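Local coordinates for dihydrofolate reductase, putative (Aspergillus flavus, PDB 6DRS), which probably catalyses the NADPH-dependent reduction of dihydrofolate to tetrahydrofolate, the step that antifolate inhibitors block, at residues Arg46-Pro51 against Gly78-Val83; Val153-Ile156 against Ile161-Thr164; Gly188-Phe193 against Glu236-Met241. All blocks are in the same frame, centred on the assembly; numbering follows the deposited sequence.

Contact 1 of 3, residues Arg46-Pro51 against Gly78-Val83; sequences RVTTRP and GKRINV. With SO4 (sulfate ion), chain D; SO4 (sulfate ion), chain E.
T48 sets its hydroxyl between its own backbone N and carbonyl carbon (chi1 54°), while R80, directed at the helix end, bends twice along its chain, at chi2 and chi3. The two turns bring R80 NH1 within 2.7 Å of T48 OG1. The bond is bent (N-H...O 143°), and the oxygen, near the guanidinium edge, lies 22° out of its plane. T48 OG1 is also hydrogen-bonded to F44 O and A45 O one turn back, so the hydroxyl that receives the arginine is itself tied into helix 38-49. T49 OG1, hydrogen-bonded to A45 O, sits over one guanidinium face near the rim, 3.3 Å from R80 NE at an angle too poor for a hydrogen bond. The arginine is also fixed from its own segment, by the loop carbonyl two residues back: NH2 (2.9 Å) and NE (3.0 Å) of R80 grip G78 O side-on, with NH2 on a carbonyl lone pair and NE above the carbonyl plane. Threonine suits position 49 because its methyl serves too, T49 CG2 packing 3.6 Å from K79 CB. Beside this pair a water donates to T49 O (2.6 Å) and K79 O (2.9 Å). With its guanidinium fixed in orientation by G78 O and T48 OG1, R80 also makes a weak hydrogen bond through NH1 to the bound inhibitor, and the arrangement belongs to the wall of the antifolate pocket of a dihydrofolate reductase fold.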
# COMPACT_ATOMS: atom_id res chain seq x y z
N ARG A 46 9.30 2.87 0.70
CA ARG A 46 9.96 3.83 -0.22
C ARG A 46 8.97 4.30 -1.27
O ARG A 46 8.87 5.48 -1.53
CB ARG A 46 11.18 3.24 -0.93
CG ARG A 46 12.32 2.90 0.01
CD ARG A 46 13.51 2.57 -0.87
NE ARG A 46 13.21 1.49 -1.80
CZ ARG A 46 13.29 0.19 -1.54
NH1 ARG A 46 13.79 -0.23 -0.38
NH2 ARG A 46 12.90 -0.68 -2.44
N VAL A 47 8.24 3.37 -1.88
CA VAL A 47 7.32 3.71 -2.92
C VAL A 47 6.17 4.59 -2.41
O VAL A 47 5.82 5.55 -3.08
CB VAL A 47 6.85 2.44 -3.66
CG1 VAL A 47 5.69 2.74 -4.61
CG2 VAL A 47 8.05 1.84 -4.38
N THR A 48 5.59 4.27 -1.26
CA THR A 48 4.38 5.03 -0.84
C THR A 48 4.79 6.40 -0.30
O THR A 48 3.97 7.32 -0.28
CB THR A 48 3.59 4.28 0.23
OG1 THR A 48 4.49 3.97 1.30
CG2 THR A 48 2.89 3.04 -0.29
N THR A 49 6.03 6.55 0.13
CA THR A 49 6.54 7.81 0.70
C THR A 49 7.01 8.77 -0.40
O THR A 49 6.75 9.98 -0.33
CB THR A 49 7.67 7.55 1.70
OG1 THR A 49 7.16 6.57 2.60
CG2 THR A 49 8.04 8.80 2.46
N ARG A 50 7.67 8.23 -1.42
CA ARG A 50 8.39 9.00 -2.45
C ARG A 50 7.46 10.00 -3.17
O ARG A 50 6.61 9.58 -3.98
CB ARG A 50 8.95 8.00 -3.46
CG ARG A 50 9.84 8.63 -4.52
CD ARG A 50 10.48 7.68 -5.51
NE ARG A 50 11.53 6.93 -4.82
CZ ARG A 50 11.53 5.61 -4.63
NH1 ARG A 50 12.51 5.06 -3.92
NH2 ARG A 50 10.59 4.84 -5.14
N PRO A 51 7.67 11.32 -2.96
CA PRO A 51 6.88 12.39 -3.62
C PRO A 51 7.17 12.44 -5.12
O PRO A 51 8.31 12.23 -5.55
CB PRO A 51 7.41 13.69 -3.00
CG PRO A 51 8.05 13.25 -1.71
CD PRO A 51 8.69 11.95 -2.11
N GLY A 78 4.46 7.10 9.10
CA GLY A 78 5.10 8.39 8.96
C GLY A 78 5.38 8.78 7.52
O GLY A 78 5.63 7.94 6.62
N LYS A 79 5.33 10.11 7.31
CA LYS A 79 5.81 10.74 6.09
C LYS A 79 4.81 10.53 4.97
O LYS A 79 5.16 10.77 3.80
CB LYS A 79 7.20 10.26 5.68
CG LYS A 79 8.31 10.74 6.60
CD LYS A 79 9.65 10.17 6.29
CE LYS A 79 10.62 10.52 7.40
NZ LYS A 79 11.99 10.63 6.85
N ARG A 80 3.60 10.13 5.32
CA ARG A 80 2.53 10.07 4.34
C ARG A 80 1.24 10.62 4.97
O ARG A 80 1.14 10.77 6.18
CB ARG A 80 2.33 8.62 3.89
CG ARG A 80 3.34 8.14 2.86
CD ARG A 80 3.66 6.67 3.06
NE ARG A 80 4.39 6.43 4.31
CZ ARG A 80 4.81 5.23 4.73
NH1 ARG A 80 4.65 4.14 3.99
NH2 ARG A 80 5.41 5.14 5.91
N ILE A 81 0.26 10.90 4.15
CA ILE A 81 -1.08 11.20 4.64
C ILE A 81 -1.84 9.86 4.72
O ILE A 81 -1.97 9.16 3.71
CB ILE A 81 -1.77 12.17 3.65
CG1 ILE A 81 -1.02 13.51 3.58
CG2 ILE A 81 -3.24 12.34 3.98
CD1 ILE A 81 -1.20 14.25 2.28
N ASN A 82 -2.26 9.47 5.91
CA ASN A 82 -2.96 8.24 6.10
C ASN A 82 -4.45 8.55 6.05
O ASN A 82 -4.93 9.46 6.73
CB ASN A 82 -2.59 7.60 7.44
CG ASN A 82 -1.15 7.16 7.51
OD1 ASN A 82 -0.89 5.97 7.64
ND2 ASN A 82 -0.20 8.09 7.48
N VAL A 83 -5.18 7.84 5.19
CA VAL A 83 -6.61 8.11 5.06
C VAL A 83 -7.39 6.84 5.40
O VAL A 83 -7.34 5.87 4.63
CB VAL A 83 -6.98 8.65 3.67
CG1 VAL A 83 -8.46 9.04 3.62
CG2 VAL A 83 -6.10 9.82 3.26
S SO4 D . 14.47 8.23 -3.70
O1 SO4 D . 14.63 8.19 -5.17
O2 SO4 D . 15.51 9.08 -3.08
O3 SO4 D . 14.65 6.86 -3.15
O4 SO4 D . 13.12 8.75 -3.39
S SO4 E . 8.48 7.26 10.27
O1 SO4 E . 9.45 6.20 9.91
O2 SO4 E . 8.40 8.23 9.16
O3 SO4 E . 8.92 7.96 11.50
O4 SO4 E . 7.16 6.63 10.50
O HOH W 1 4.84 11.11 0.95

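Contact 2 of 3, residues Val153-Ile156 against Ile161-Thr164; sequences VFVI and IYAT. With NAP (NADP nicotinamide-adenine-dinucleotide phosphate), chain H.
V155 meets both I161 and Y162 through one methyl group. Apolar packing comes first: V155 turns CG1 anti to its N (chi1 171°), which points this methyl at the helix, 3.3 Å from I161 CG2, closer than carbons usually come, and 3.9 Å from Y162 CD1. Branched aliphatic residues suit this seam, since their short, stiff side chains fill the space between sheet and helix without polar groups. The seam is part of a beta-alpha-beta crossover: helix 159-167 follows strand 150-157 and leads to strand 174-183, and both strands pair in parallel with strand 7-17. The tyrosine ring meets main chain next. V155 O comes up to the ring edge near its plane, 3.5 Å from Y162 CE1. Y162 OH is 3.3 Å from I156 O without bonding to it; its hydrogen bond goes to I10 O, which ties the hydroxyl to the adjacent strand 7-17. Ligand contacts form the third group. I156 O is 3.2 Å from C5N of the NADP nicotinamide and makes a weak hydrogen bond to the inhibitor. I161 N gives a weak hydrogen bond, 3.4 Å long, to the cofactor phosphate oxygen O2A, while I161 CD1 packs 3.4 Å from C8A of its adenine.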
# COMPACT_ATOMS: atom_id res chain seq x y z
N VAL A 153 -1.45 9.29 -4.96
CA VAL A 153 -2.45 8.60 -4.12
C VAL A 153 -2.36 7.09 -4.37
O VAL A 153 -2.47 6.60 -5.50
CB VAL A 153 -3.87 9.14 -4.34
CG1 VAL A 153 -4.90 8.40 -3.49
CG2 VAL A 153 -3.93 10.64 -4.08
N PHE A 154 -2.18 6.36 -3.28
CA PHE A 154 -2.11 4.92 -3.29
C PHE A 154 -3.31 4.36 -2.54
O PHE A 154 -3.66 4.88 -1.48
CB PHE A 154 -0.87 4.44 -2.54
CG PHE A 154 0.40 4.71 -3.29
CD1 PHE A 154 0.83 3.84 -4.28
CD2 PHE A 154 1.11 5.89 -3.08
CE1 PHE A 154 1.97 4.11 -5.01
CE2 PHE A 154 2.27 6.15 -3.79
CZ PHE A 154 2.70 5.26 -4.76
N VAL A 155 -3.92 3.31 -3.08
CA VAL A 155 -4.88 2.50 -2.31
C VAL A 155 -4.12 1.29 -1.74
O VAL A 155 -3.66 0.46 -2.52
CB VAL A 155 -6.04 2.04 -3.19
CG1 VAL A 155 -6.93 1.02 -2.48
CG2 VAL A 155 -6.86 3.24 -3.65
N ILE A 156 -3.95 1.24 -0.41
CA ILE A 156 -3.07 0.25 0.20
C ILE A 156 -3.85 -0.94 0.80
O ILE A 156 -3.22 -1.76 1.50
CB ILE A 156 -2.09 0.88 1.22
CG1 ILE A 156 -2.79 1.35 2.51
CG2 ILE A 156 -1.35 2.02 0.53
CD1 ILE A 156 -1.88 1.43 3.71
N ILE A 161 -11.63 -2.31 0.51
CA ILE A 161 -11.21 -1.04 -0.11
C ILE A 161 -10.74 -1.29 -1.55
O ILE A 161 -11.12 -0.52 -2.45
CB ILE A 161 -10.17 -0.32 0.77
CG1 ILE A 161 -10.82 0.63 1.78
CG2 ILE A 161 -9.16 0.44 -0.08
CD1 ILE A 161 -12.10 0.12 2.40
N TYR A 162 -9.94 -2.35 -1.80
CA TYR A 162 -9.47 -2.64 -3.18
C TYR A 162 -10.68 -2.88 -4.09
O TYR A 162 -10.71 -2.40 -5.24
CB TYR A 162 -8.62 -3.91 -3.25
CG TYR A 162 -7.23 -3.83 -2.68
CD1 TYR A 162 -6.37 -2.77 -2.95
CD2 TYR A 162 -6.76 -4.85 -1.87
CE1 TYR A 162 -5.09 -2.73 -2.44
CE2 TYR A 162 -5.48 -4.81 -1.33
CZ TYR A 162 -4.63 -3.76 -1.64
OH TYR A 162 -3.39 -3.75 -1.08
N ALA A 163 -11.64 -3.65 -3.58
CA ALA A 163 -12.84 -3.96 -4.32
C ALA A 163 -13.53 -2.65 -4.70
O ALA A 163 -13.93 -2.48 -5.85
CB ALA A 163 -13.74 -4.87 -3.52
N THR A 164 -13.63 -1.72 -3.75
CA THR A 164 -14.24 -0.41 -4.02
C THR A 164 -13.42 0.37 -5.06
O THR A 164 -14.00 0.92 -6.02
CB THR A 164 -14.41 0.45 -2.76
OG1 THR A 164 -15.08 -0.36 -1.79
CG2 THR A 164 -15.25 1.67 -3.02
PA NAP H . -10.15 -3.63 4.86
O1A NAP H . -8.74 -3.23 5.21
O2A NAP H . -10.81 -3.56 3.53
O5B NAP H . -11.13 -2.90 5.93
C5B NAP H . -12.52 -3.23 6.10
C4B NAP H . -13.11 -2.09 6.90
O4B NAP H . -13.05 -0.89 6.12
C3B NAP H . -14.59 -2.25 7.24
O3B NAP H . -14.75 -3.01 8.44
C2B NAP H . -15.02 -0.80 7.41
O2B NAP H . -14.49 -0.28 8.62
C1B NAP H . -14.21 -0.08 6.35
N9A NAP H . -14.94 0.00 5.10
C8A NAP H . -14.81 -0.94 4.15
N7A NAP H . -15.58 -0.63 3.09
C5A NAP H . -16.22 0.53 3.35
C6A NAP H . -17.18 1.39 2.63
N6A NAP H . -17.56 1.01 1.40
N1A NAP H . -17.64 2.53 3.20
C2A NAP H . -17.20 2.86 4.43
N3A NAP H . -16.32 2.12 5.15
C4A NAP H . -15.80 0.95 4.69
O3 NAP H . -10.32 -5.12 5.52
PN NAP H . -10.14 -6.58 4.82
O1N NAP H . -10.67 -6.61 3.45
O2N NAP H . -10.69 -7.50 5.89
O5D NAP H . -8.55 -6.74 4.79
C5D NAP H . -7.79 -6.70 5.97
C4D NAP H . -6.82 -7.85 5.79
O4D NAP H . -6.15 -7.66 4.54
C3D NAP H . -5.77 -7.98 6.86
O3D NAP H . -5.52 -9.41 7.02
C2D NAP H . -4.58 -7.30 6.23
O2D NAP H . -3.38 -7.80 6.77
C1D NAP H . -4.74 -7.65 4.77
N1N NAP H . -4.05 -6.69 3.87
C2N NAP H . -3.06 -7.17 3.08
C3N NAP H . -2.33 -6.32 2.22
C7N NAP H . -1.23 -6.89 1.33
O7N NAP H . -0.67 -6.18 0.49
N7N NAP H . -0.90 -8.18 1.48
C4N NAP H . -2.64 -4.94 2.23
C5N NAP H . -3.66 -4.49 3.07
C6N NAP H . -4.35 -5.38 3.90
P2B NAP H . -15.37 -0.23 9.97
O1X NAP H . -15.59 -1.68 10.38
O2X NAP H . -14.42 0.41 10.96
O3X NAP H . -16.58 0.47 9.42

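Contact 3 of 3, residues Gly188-Phe193 against Glu236-Met241; sequences GEKAVF and EVRIQM
K190 and R238 meet through their charged ends, and F193 and V237 through carbon alone. K190 NZ stands over one face of the R238 guanidinium, offset toward its rim and 3.7 Å from R238 NE, with the two side chains crossing at about a right angle. K190 gets there because its long chain starts toward the strand and then bends at chi3 and again at chi4 (69°). R238 sends CG between its backbone N and carbonyl carbon (chi1 61°) and runs straight on to NE, which carries the guanidinium out to meet the lysine. In the second pair, V237 CG1 lies in the plane of the F193 ring at its edge, 3.9 Å from both F193 CZ and F193 CE2. A branched valine methyl suits such an edge, since it offers a compact apolar surface to the ring hydrogens.

The next shell probably makes the closeness of two cations tolerable: R238 forms a salt bridge through NH2 with E182, from the neighbouring antiparallel strand 174-183, and a cation-pi contact with W231, while the K190 side chain touches the same glutamate. F193 has its own cation-pi partner in K183 and packs on W34 and T14, while V237 rests on I37. K190 and F193 touch a crystal neighbour too, so lattice contacts may influence how this loop lies.

No hydrogen bond joins the two segments. The chemistry therefore implies a light attachment of the 188-193 loop to strand 237-246: the carboxylate of E182 probably offsets the adjoining positive charges, and one ring edge supplies the apolar share.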
# COMPACT_ATOMS: atom_id res chain seq x y z
N GLY A 188 11.13 -30.07 -4.47
CA GLY A 188 10.63 -29.57 -5.74
C GLY A 188 9.11 -29.48 -5.78
O GLY A 188 8.49 -29.68 -6.82
N GLU A 189 8.50 -29.20 -4.63
CA GLU A 189 7.08 -28.85 -4.54
C GLU A 189 6.97 -27.55 -3.71
O GLU A 189 7.67 -27.40 -2.72
CB GLU A 189 6.31 -29.95 -3.82
CG GLU A 189 6.12 -31.22 -4.63
CD GLU A 189 5.62 -31.00 -6.04
OE1 GLU A 189 4.63 -30.27 -6.23
OE2 GLU A 189 6.24 -31.56 -6.94
N LYS A 190 6.10 -26.64 -4.11
CA LYS A 190 5.92 -25.40 -3.36
C LYS A 190 4.66 -25.49 -2.49
O LYS A 190 3.56 -25.69 -3.01
CB LYS A 190 5.76 -24.22 -4.32
CG LYS A 190 7.00 -23.85 -5.14
CD LYS A 190 6.63 -22.93 -6.29
CE LYS A 190 7.53 -21.71 -6.40
NZ LYS A 190 8.90 -22.10 -6.81
N ALA A 191 4.84 -25.32 -1.18
CA ALA A 191 3.71 -25.19 -0.22
C ALA A 191 2.95 -23.88 -0.46
O ALA A 191 3.46 -22.95 -1.12
CB ALA A 191 4.22 -25.29 1.21
N VAL A 192 1.75 -23.78 0.10
CA VAL A 192 0.89 -22.64 -0.09
C VAL A 192 0.60 -21.97 1.26
O VAL A 192 0.51 -22.67 2.26
CB VAL A 192 -0.37 -23.09 -0.83
CG1 VAL A 192 -1.55 -22.19 -0.59
CG2 VAL A 192 -0.07 -23.18 -2.32
N PHE A 193 0.52 -20.63 1.31
CA PHE A 193 0.17 -19.92 2.56
C PHE A 193 -1.34 -19.98 2.78
O PHE A 193 -2.13 -19.81 1.86
CB PHE A 193 0.60 -18.44 2.54
CG PHE A 193 2.07 -18.20 2.78
CD1 PHE A 193 2.62 -18.38 4.04
CD2 PHE A 193 2.90 -17.78 1.74
CE1 PHE A 193 3.98 -18.15 4.26
CE2 PHE A 193 4.25 -17.57 1.96
CZ PHE A 193 4.80 -17.75 3.21
N GLU A 236 12.78 -17.91 3.11
CA GLU A 236 11.95 -19.03 2.65
C GLU A 236 10.95 -18.60 1.57
O GLU A 236 10.24 -19.47 1.02
CB GLU A 236 11.22 -19.69 3.81
CG GLU A 236 12.08 -20.70 4.55
CD GLU A 236 12.37 -20.29 5.98
OE1 GLU A 236 11.55 -19.53 6.55
OE2 GLU A 236 13.41 -20.74 6.52
N VAL A 237 10.90 -17.31 1.24
CA VAL A 237 10.08 -16.90 0.12
C VAL A 237 10.98 -16.42 -1.03
O VAL A 237 12.13 -16.11 -0.83
CB VAL A 237 9.04 -15.85 0.52
CG1 VAL A 237 7.96 -16.45 1.41
CG2 VAL A 237 9.66 -14.60 1.15
N ARG A 238 10.43 -16.41 -2.23
CA ARG A 238 10.95 -15.57 -3.32
C ARG A 238 9.87 -14.53 -3.68
O ARG A 238 8.66 -14.82 -3.58
CB ARG A 238 11.51 -16.41 -4.48
CG ARG A 238 10.50 -17.33 -5.16
CD ARG A 238 10.87 -18.11 -6.43
NE ARG A 238 9.68 -18.46 -7.24
CZ ARG A 238 9.65 -18.76 -8.55
NH1 ARG A 238 10.75 -18.95 -9.26
NH2 ARG A 238 8.48 -18.86 -9.17
N ILE A 239 10.29 -13.33 -4.10
CA ILE A 239 9.36 -12.21 -4.42
C ILE A 239 9.77 -11.56 -5.75
O ILE A 239 10.96 -11.57 -6.12
CB ILE A 239 9.31 -11.18 -3.27
CG1 ILE A 239 10.65 -10.44 -3.10
CG2 ILE A 239 8.81 -11.82 -1.97
CD1 ILE A 239 10.58 -9.15 -2.30
N GLN A 240 8.80 -10.99 -6.45
CA GLN A 240 9.01 -10.17 -7.63
C GLN A 240 7.91 -9.10 -7.66
O GLN A 240 6.79 -9.32 -7.12
CB GLN A 240 9.03 -11.00 -8.92
CG GLN A 240 7.68 -11.63 -9.23
CD GLN A 240 7.46 -12.15 -10.63
OE1 GLN A 240 6.33 -12.42 -11.02
NE2 GLN A 240 8.52 -12.30 -11.41
N MET A 241 8.20 -7.97 -8.33
CA MET A 241 7.28 -6.84 -8.41
C MET A 241 6.83 -6.67 -9.87
O MET A 241 7.65 -6.70 -10.78
CB MET A 241 7.95 -5.56 -7.89
CG MET A 241 8.03 -5.50 -6.35
SD MET A 241 9.28 -6.56 -5.58
CE MET A 241 9.41 -5.86 -3.94

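Overall arrangement
All three contacts reach the same mixed sheet but at different depths. Contact 2 is core, its touching residues all buried; contacts 1 and 3 are partly buried, and contact 3 lies farthest out, about 21 Å from the chain centre to its own. Contacts 1 and 2 adjoin: the F154 ring packs on V47 and T48, so the end of helix 38-49 sits against strand 150-157, and both contacts hold residues of the inhibitor pocket. Contact 3, on the opposite side of the chain's centre from contact 1, joins a loop to strand 237-246. Chemistry follows place: aliphatic and aromatic packing inside, directed arginine bonds at the pocket wall, and loosely facing charges at the periphery.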